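Local coordinates for chromosome segregation protein smc (Pyrococcus furiosus, PDB 3KTA) that forms the N-terminal part of an ABC-type ATPase head that binds ATP, in a protein probably required for chromosome condensation and partitioning, at residues K39-I42 against G43-I46; A121-S124 against E125-I129. All blocks are in the same frame, centred on the assembly; numbering follows the deposited sequence.

Contact 1. Residues K39-I42 against G43-I46. With MG (magnesium ion), chain F; AP5 (bis(adenosine)-5'-pentaphosphate), chain E.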
ATOM      1  N   LYS A  39      -6.534 -12.522  -1.888  1.00 11.93           N
ATOM      2  CA  LYS A  39      -6.080 -11.399  -1.057  1.00 12.55           C
ATOM      3  C   LYS A  39      -5.724 -10.157  -1.882  1.00 13.54           C
ATOM      4  O   LYS A  39      -6.229  -9.044  -1.622  1.00 12.07           O
ATOM      5  CB  LYS A  39      -4.903 -11.834  -0.170  1.00 11.38           C
ATOM      6  CG  LYS A  39      -5.239 -13.018   0.744  1.00 14.06           C
ATOM      7  CD  LYS A  39      -4.026 -13.396   1.606  1.00 13.79           C
ATOM      8  CE  LYS A  39      -2.791 -13.749   0.770  1.00 14.61           C
ATOM      9  NZ  LYS A  39      -2.924 -15.051   0.059  1.00 15.60           N
ATOM     10  N   SER A  40      -4.867 -10.321  -2.883  1.00 13.63           N
ATOM     11  CA  SER A  40      -4.441  -9.170  -3.673  1.00 13.63           C
ATOM     12  C   SER A  40      -5.613  -8.525  -4.407  1.00 13.79           C
ATOM     13  O   SER A  40      -5.577  -7.337  -4.690  1.00 12.86           O
ATOM     14  CB  SER A  40      -3.367  -9.551  -4.674  1.00 15.36           C
ATOM     15  OG  SER A  40      -2.199  -9.941  -3.981  1.00 12.35           O
ATOM     16  N   ASN A  41      -6.624  -9.318  -4.736  1.00 12.15           N
ATOM     17  CA  ASN A  41      -7.827  -8.774  -5.378  1.00 14.55           C
ATOM     18  C   ASN A  41      -8.504  -7.673  -4.543  1.00 14.84           C
ATOM     19  O   ASN A  41      -9.154  -6.783  -5.091  1.00 13.61           O
ATOM     20  CB  ASN A  41      -8.827  -9.895  -5.697  1.00 14.43           C
ATOM     21  CG  ASN A  41      -8.385 -10.761  -6.861  1.00 14.75           C
ATOM     22  OD1 ASN A  41      -7.468 -10.413  -7.609  1.00 14.37           O
ATOM     23  ND2 ASN A  41      -9.055 -11.896  -7.026  1.00 15.47           N
ATOM     24  N   ILE A  42      -8.381  -7.749  -3.220  1.00 12.43           N
ATOM     25  CA  ILE A  42      -8.880  -6.668  -2.358  1.00 15.03           C
ATOM     26  C   ILE A  42      -8.116  -5.371  -2.613  1.00 13.26           C
ATOM     27  O   ILE A  42      -8.708  -4.298  -2.706  1.00 12.62           O
ATOM     28  CB  ILE A  42      -8.800  -7.051  -0.871  1.00 13.83           C
ATOM     29  CG1 ILE A  42      -9.647  -8.294  -0.600  1.00 12.21           C
ATOM     30  CG2 ILE A  42      -9.205  -5.865   0.016  1.00 15.87           C
ATOM     31  CD1 ILE A  42      -9.518  -8.803   0.830  1.00 15.35           C
ATOM     32  N   GLY A  43      -6.795  -5.462  -2.733  1.00 10.38           N
ATOM     33  CA  GLY A  43      -6.004  -4.329  -3.157  1.00 13.52           C
ATOM     34  C   GLY A  43      -6.449  -3.823  -4.513  1.00 13.84           C
ATOM     35  O   GLY A  43      -6.500  -2.616  -4.738  1.00 13.39           O
ATOM     36  N   ASP A  44      -6.767  -4.736  -5.429  1.00 12.67           N
ATOM     37  CA  ASP A  44      -7.184  -4.299  -6.757  1.00 12.40           C
ATOM     38  C   ASP A  44      -8.522  -3.558  -6.704  1.00 12.67           C
ATOM     39  O   ASP A  44      -8.756  -2.645  -7.509  1.00 14.17           O
ATOM     40  CB  ASP A  44      -7.264  -5.483  -7.728  1.00 12.86           C
ATOM     41  CG  ASP A  44      -5.910  -6.103  -7.993  0.76 15.26           C
ATOM     42  OD1 ASP A  44      -4.902  -5.368  -7.912  1.00 16.60           O
ATOM     43  OD2 ASP A  44      -5.863  -7.319  -8.273  0.79 16.58           O
ATOM     44  N   ALA A  45      -9.375  -3.935  -5.753  1.00 13.59           N
ATOM     45  CA  ALA A  45     -10.653  -3.234  -5.555  1.00 13.53           C
ATOM     46  C   ALA A  45     -10.398  -1.783  -5.173  1.00 14.27           C
ATOM     47  O   ALA A  45     -11.105  -0.875  -5.620  1.00 14.49           O
ATOM     48  CB  ALA A  45     -11.505  -3.945  -4.503  1.00 12.75           C
ATOM     49  N   ILE A  46      -9.375  -1.556  -4.361  1.00 11.32           N
ATOM     50  CA  ILE A  46      -8.993  -0.201  -3.978  1.00 12.04           C
ATOM     51  C   ILE A  46      -8.446   0.587  -5.175  1.00 14.95           C
ATOM     52  O   ILE A  46      -8.860   1.719  -5.412  1.00 14.73           O
ATOM     53  CB  ILE A  46      -7.991  -0.215  -2.817  1.00 11.84           C
ATOM     54  CG1 ILE A  46      -8.646  -0.855  -1.589  1.00 14.55           C
ATOM     55  CG2 ILE A  46      -7.467   1.215  -2.538  1.00 13.74           C
ATOM     56  CD1 ILE A  46      -7.668  -1.137  -0.453  1.00 13.51           C
TER
HETATM   57 MG    MG F 184      -1.408 -11.896  -3.886  1.00 14.32          MG
HETATM   58  PA  AP5 E 183       0.023 -17.030  -8.979  1.00 27.38           P
HETATM   59  O1A AP5 E 183      -0.114 -18.536  -8.899  1.00 28.62           O
HETATM   60  O2A AP5 E 183      -0.527 -16.473 -10.266  1.00 30.15           O
HETATM   61  O3A AP5 E 183      -0.765 -16.277  -7.778  1.00 23.04           O
HETATM   62  PB  AP5 E 183      -0.815 -16.824  -6.287  1.00 27.96           P
HETATM   63  O1B AP5 E 183       0.518 -17.438  -5.909  1.00 28.80           O
HETATM   64  O2B AP5 E 183      -2.010 -17.704  -6.038  1.00 22.92           O
HETATM   65  O3B AP5 E 183      -1.012 -15.339  -5.689  1.00 20.64           O
HETATM   66  PG  AP5 E 183      -1.323 -15.110  -4.171  1.00 20.43           P
HETATM   67  O1G AP5 E 183      -0.814 -16.290  -3.367  1.00 24.94           O
HETATM   68  O2G AP5 E 183      -0.657 -13.819  -3.811  1.00 15.13           O
HETATM   69  O3G AP5 E 183      -2.903 -15.146  -4.150  1.00 18.20           O
HETATM   70  PD  AP5 E 183      -3.932 -14.061  -3.617  1.00 15.36           P
HETATM   71  O1D AP5 E 183      -4.536 -14.531  -2.329  1.00 14.71           O
HETATM   72  O2D AP5 E 183      -3.361 -12.665  -3.588  1.00 14.10           O
HETATM   73  O3D AP5 E 183      -5.051 -14.226  -4.770  1.00 16.46           O
HETATM   74  PE  AP5 E 183      -5.502 -13.092  -5.833  1.00 15.42           P
HETATM   75  O1E AP5 E 183      -6.135 -11.967  -5.047  1.00 16.51           O
HETATM   76  O2E AP5 E 183      -4.381 -12.742  -6.744  1.00 14.05           O
HETATM   77  O5F AP5 E 183       1.545 -16.573  -8.717  1.00 23.61           O
HETATM   78  C5F AP5 E 183       2.553 -16.557  -9.711  1.00 25.22           C
HETATM   79  C4F AP5 E 183       3.896 -16.090  -9.145  1.00 23.63           C
HETATM   80  O4F AP5 E 183       3.855 -14.687  -8.953  1.00 23.31           O
HETATM   81  C3F AP5 E 183       4.218 -16.684  -7.781  1.00 23.20           C
HETATM   82  O3F AP5 E 183       5.614 -16.634  -7.569  1.00 23.68           O
HETATM   83  C2F AP5 E 183       3.575 -15.695  -6.835  1.00 23.90           C
HETATM   84  O2F AP5 E 183       4.223 -15.671  -5.581  1.00 21.67           O
HETATM   85  C1F AP5 E 183       3.734 -14.373  -7.573  1.00 22.35           C
HETATM   86  N9A AP5 E 183       2.544 -13.517  -7.455  1.00 20.15           N
HETATM   87  C8A AP5 E 183       1.287 -13.888  -7.060  1.00 21.41           C
HETATM   88  N7A AP5 E 183       0.483 -12.805  -7.125  1.00 18.78           N
HETATM   89  C5A AP5 E 183       1.211 -11.748  -7.551  1.00 19.26           C
HETATM   90  C6A AP5 E 183       0.887 -10.417  -7.776  1.00 20.49           C
HETATM   91  N6A AP5 E 183      -0.317  -9.947  -7.437  1.00 18.50           N
HETATM   92  N1A AP5 E 183       1.866  -9.561  -8.216  1.00 20.55           N
HETATM   93  C2A AP5 E 183       3.154 -10.015  -8.437  1.00 23.87           C
HETATM   94  N3A AP5 E 183       3.476 -11.336  -8.210  1.00 22.70           N
HETATM   95  C4A AP5 E 183       2.514 -12.186  -7.766  1.00 19.79           C
HETATM   96  O5J AP5 E 183      -6.686 -13.916  -6.544  1.00 15.27           O
HETATM   97  C5J AP5 E 183      -6.410 -14.814  -7.603  1.00 18.73           C
HETATM   98  C4J AP5 E 183      -7.722 -15.491  -7.956  1.00 15.74           C
HETATM   99  O4J AP5 E 183      -8.637 -14.502  -8.421  1.00 16.78           O
HETATM  100  C3J AP5 E 183      -7.535 -16.500  -9.095  1.00 19.46           C
HETATM  101  O3J AP5 E 183      -8.199 -17.693  -8.758  1.00 21.10           O
HETATM  102  C2J AP5 E 183      -8.234 -15.818 -10.246  1.00 21.26           C
HETATM  103  O2J AP5 E 183      -8.718 -16.733 -11.216  1.00 21.74           O
HETATM  104  C1J AP5 E 183      -9.326 -15.038  -9.529  1.00 16.94           C
HETATM  105  N9B AP5 E 183      -9.877 -14.014 -10.426  1.00 18.65           N
HETATM  106  C8B AP5 E 183      -9.277 -12.907 -10.962  1.00 19.01           C
HETATM  107  N7B AP5 E 183     -10.175 -12.271 -11.749  1.00 20.38           N
HETATM  108  C5B AP5 E 183     -11.333 -12.975 -11.717  1.00 19.71           C
HETATM  109  C6B AP5 E 183     -12.568 -12.801 -12.330  1.00 20.02           C
HETATM  110  N6B AP5 E 183     -12.739 -11.839 -13.230  1.00 23.57           N
HETATM  111  N1B AP5 E 183     -13.557 -13.716 -12.086  1.00 18.32           N
HETATM  112  C2B AP5 E 183     -13.363 -14.801 -11.258  1.00 18.94           C
HETATM  113  N3B AP5 E 183     -12.134 -14.967 -10.654  1.00 19.93           N
HETATM  114  C4B AP5 E 183     -11.153 -14.069 -10.892  1.00 20.44           C
HETATM  115  O   HOH W   1      -3.551  -5.349  -5.323  1.00 15.01           O
HETATM  116  O   HOH W   2      -1.875 -12.092  -6.012  1.00 15.98           O
HETATM  117  O   HOH W   3      -1.046 -11.535  -1.861  1.00 13.00           O
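I42 and I46 lie one turn apart on helix 39-49, the helix that grows out of the Walker A P-loop in this ABC-type ATPase head, and I46 N donates to I42 O at 3.3 Å. CB of I42 touches G43 N, and the branches beyond it pack on L7 of strand 3-10, on Y15 and on V139 of the other protein chain; a bulky apolar residue suits this buried flank. I46 continues the flank onto L7 and F89 of the other protein chain, its CG1 also lying near I42 O. G43 meets the preceding turn through backbone alone.

D44 folds back over the turn it has just left. With CG beside its own backbone N (chi1 -66°), its carboxylate reaches S40 O through one water, which donates to both S40 O and D44 OD1, 2.9 Å from the latter. S40 O also accepts D44 N at 3.0 Å in the carbonyl plane, so this buried oxygen is gripped twice. The other carboxylate oxygen, OD2, makes salt bridges with K13 and R59, a setting likely to keep the acid ionised. D44 OD2 stands 3.5 Å from N41 OD1, the amide and carboxylate planes being turned 43° apart.

That amide faces the nucleotide with its other end: N41 ND2 donates to ribose O4J of the bis(adenosine)-5'-pentaphosphate at 3.0 Å and also to S14 OG. The helix start presents N-H groups to phosphate, N41 N meeting O1E of the pentaphosphate at 2.7 Å, while K39 wraps round O1D of the same ligand with both its backbone N and NZ. S40 OG, hydrogen-bonded to D93 of the other protein chain, coordinates magnesium at 2.1 Å, with Q145 as a further ligand.

Contact 2. Residues A121-S124 against E125-I129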
ATOM      1  N   ALA A 121     -21.164  11.077 -10.619  1.00 16.27           N
ATOM      2  CA  ALA A 121     -19.986  11.939 -10.705  1.00 15.94           C
ATOM      3  C   ALA A 121     -19.170  11.523 -11.918  1.00 16.30           C
ATOM      4  O   ALA A 121     -19.350  10.428 -12.429  1.00 20.44           O
ATOM      5  CB  ALA A 121     -19.141  11.788  -9.436  1.00 14.74           C
ATOM      6  N   THR A 122     -18.263  12.384 -12.375  1.00 16.70           N
ATOM      7  CA  THR A 122     -17.357  12.011 -13.460  1.00 18.60           C
ATOM      8  C   THR A 122     -16.042  11.504 -12.885  1.00 19.01           C
ATOM      9  O   THR A 122     -15.746  11.728 -11.711  1.00 17.74           O
ATOM     10  CB  THR A 122     -17.006  13.213 -14.337  1.00 19.73           C
ATOM     11  OG1 THR A 122     -16.297  14.173 -13.550  1.00 17.90           O
ATOM     12  CG2 THR A 122     -18.270  13.856 -14.882  1.00 21.62           C
ATOM     13  N   ARG A 123     -15.235  10.857 -13.720  1.00 20.45           N
ATOM     14  CA  ARG A 123     -13.939  10.385 -13.241  1.00 21.60           C
ATOM     15  C   ARG A 123     -13.075  11.542 -12.740  1.00 20.62           C
ATOM     16  O   ARG A 123     -12.502  11.468 -11.659  1.00 21.63           O
ATOM     17  CB  ARG A 123     -13.185   9.589 -14.307  1.00 25.80           C
ATOM     18  CG  ARG A 123     -11.832   9.101 -13.799  1.00 29.08           C
ATOM     19  CD  ARG A 123     -11.086   8.225 -14.787  1.00 31.64           C
ATOM     20  NE  ARG A 123      -9.865   7.715 -14.165  1.00 30.55           N
ATOM     21  CZ  ARG A 123      -8.696   8.348 -14.175  1.00 33.80           C
ATOM     22  NH1 ARG A 123      -7.643   7.804 -13.572  1.00 32.77           N
ATOM     23  NH2 ARG A 123      -8.570   9.519 -14.797  1.00 33.68           N
ATOM     24  N   SER A 124     -12.990  12.613 -13.518  1.00 20.64           N
ATOM     25  CA  SER A 124     -12.123  13.725 -13.147  1.00 19.38           C
ATOM     26  C   SER A 124     -12.574  14.353 -11.843  1.00 19.10           C
ATOM     27  O   SER A 124     -11.760  14.818 -11.057  1.00 19.20           O
ATOM     28  CB  SER A 124     -12.073  14.783 -14.253  1.00 29.29           C
ATOM     29  OG  SER A 124     -13.312  15.453 -14.372  1.00 29.04           O
ATOM     30  N   GLU A 125     -13.883  14.364 -11.619  1.00 19.20           N
ATOM     31  CA  GLU A 125     -14.427  14.909 -10.384  1.00 20.59           C
ATOM     32  C   GLU A 125     -13.913  14.084  -9.203  1.00 19.11           C
ATOM     33  O   GLU A 125     -13.481  14.644  -8.193  1.00 18.74           O
ATOM     34  CB  GLU A 125     -15.961  14.926 -10.456  1.00 19.03           C
ATOM     35  CG  GLU A 125     -16.701  15.255  -9.171  1.00 21.53           C
ATOM     36  CD  GLU A 125     -18.206  15.320  -9.397  0.65 18.47           C
ATOM     37  OE1 GLU A 125     -18.685  14.799 -10.435  0.90 19.25           O
ATOM     38  OE2 GLU A 125     -18.908  15.883  -8.534  0.74 21.06           O
ATOM     39  N   ILE A 126     -13.934  12.761  -9.361  1.00 18.03           N
ATOM     40  CA  ILE A 126     -13.435  11.840  -8.331  1.00 19.44           C
ATOM     41  C   ILE A 126     -11.929  12.032  -8.115  1.00 19.31           C
ATOM     42  O   ILE A 126     -11.458  12.134  -6.983  1.00 20.20           O
ATOM     43  CB  ILE A 126     -13.708  10.364  -8.719  1.00 18.60           C
ATOM     44  CG1 ILE A 126     -15.217  10.071  -8.785  1.00 21.93           C
ATOM     45  CG2 ILE A 126     -12.983   9.391  -7.748  1.00 18.97           C
ATOM     46  CD1 ILE A 126     -15.972  10.480  -7.534  1.00 20.77           C
ATOM     47  N   LEU A 127     -11.174  12.067  -9.204  1.00 20.59           N
ATOM     48  CA  LEU A 127      -9.728  12.217  -9.109  1.00 23.03           C
ATOM     49  C   LEU A 127      -9.362  13.510  -8.405  1.00 20.21           C
ATOM     50  O   LEU A 127      -8.446  13.550  -7.587  1.00 21.56           O
ATOM     51  CB  LEU A 127      -9.086  12.191 -10.493  1.00 22.65           C
ATOM     52  CG  LEU A 127      -9.162  10.918 -11.333  1.00 30.41           C
ATOM     53  CD1 LEU A 127      -7.953  10.880 -12.249  1.00 33.15           C
ATOM     54  CD2 LEU A 127      -9.229   9.668 -10.469  1.00 27.04           C
ATOM     55  N   ASP A 128     -10.085  14.580  -8.707  1.00 20.06           N
ATOM     56  CA  ASP A 128      -9.765  15.861  -8.096  1.00 22.96           C
ATOM     57  C   ASP A 128      -9.999  15.867  -6.585  1.00 20.92           C
ATOM     58  O   ASP A 128      -9.186  16.411  -5.840  1.00 24.71           O
ATOM     59  CB  ASP A 128     -10.494  17.019  -8.792  1.00 26.37           C
ATOM     60  CG  ASP A 128      -9.974  17.272 -10.204  0.80 25.38           C
ATOM     61  OD1 ASP A 128      -8.902  16.740 -10.562  0.61 26.23           O
ATOM     62  OD2 ASP A 128     -10.645  18.002 -10.964  0.55 25.10           O
ATOM     63  N   ILE A 129     -11.093  15.260  -6.128  1.00 18.46           N
ATOM     64  CA  ILE A 129     -11.345  15.182  -4.686  1.00 17.68           C
ATOM     65  C   ILE A 129     -10.292  14.318  -3.997  1.00 18.23           C
ATOM     66  O   ILE A 129      -9.814  14.668  -2.919  1.00 19.65           O
ATOM     67  CB  ILE A 129     -12.767  14.671  -4.312  1.00 22.71           C
ATOM     68  CG1 ILE A 129     -13.037  13.300  -4.931  1.00 23.86           C
ATOM     69  CG2 ILE A 129     -13.831  15.698  -4.678  1.00 27.77           C
TER
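T122 O accepts I126 N at 3.1 Å and R123 O accepts L127 N at 2.9 Å, so the backbone turns from the extended residues A121 and T122 into the first turn of helix 123-132. T122 is its N-cap, and with E125 it makes a capping box. T122 OG1, held between the backbone N and the carbonyl carbon (chi1 64°), accepts E125 N at 3.1 Å; a threonine suits the place because its short hydroxyl can receive an N-H of the first turn that no helical carbonyl receives. E125 returns the bond. Its extended chain runs at about a right angle to that of T122, and E125 OE1 takes T122 N at 3.1 Å on the anti side of the carboxylate, the donor 21° out of its plane. A glutamate is just long enough for this reach.

A121 fits beside the E125 carboxylate because it is small: its CB lies 3.2 Å from E125 OE1, and the same methyl group meets I126 CD1 at 3.9 Å. I126 then carries the apolar face of the helix onto Y114 and L116 of strand 112-116.

R123 runs extended as far as NE and then turns its guanidinium over L127, whose CG sits above one face, offset toward the rim. R123 NH1 donates to G51 O, which helps to hold the flat group. An alanine here is likely to leave G51 O without this donor and L127 without the flat cover over its isobutyl group. The fit is tight where the leucine meets the guanidinium, with L127 CD1 3.0 Å from R123 NH2.

How the contacts relate
Contact 1 comes first along the chain and contact 2 follows in series, their centres about 21 Å apart and their nearest atoms about 9 Å, without touching. Each marks the start of a helix, 39-49 and 123-132, and both helices pack against the same six-stranded antiparallel sheet. Contact 1 leans on strand 3-10 in its interior; contact 2 begins at the end of edge strand 119-121 and rests on strand 112-116. One helix start is buried and serves nucleotide and magnesium, whereas the other is at the surface, away from those sites. R123 bridges part of the gap by binding G51, just beyond the end of helix 39-49.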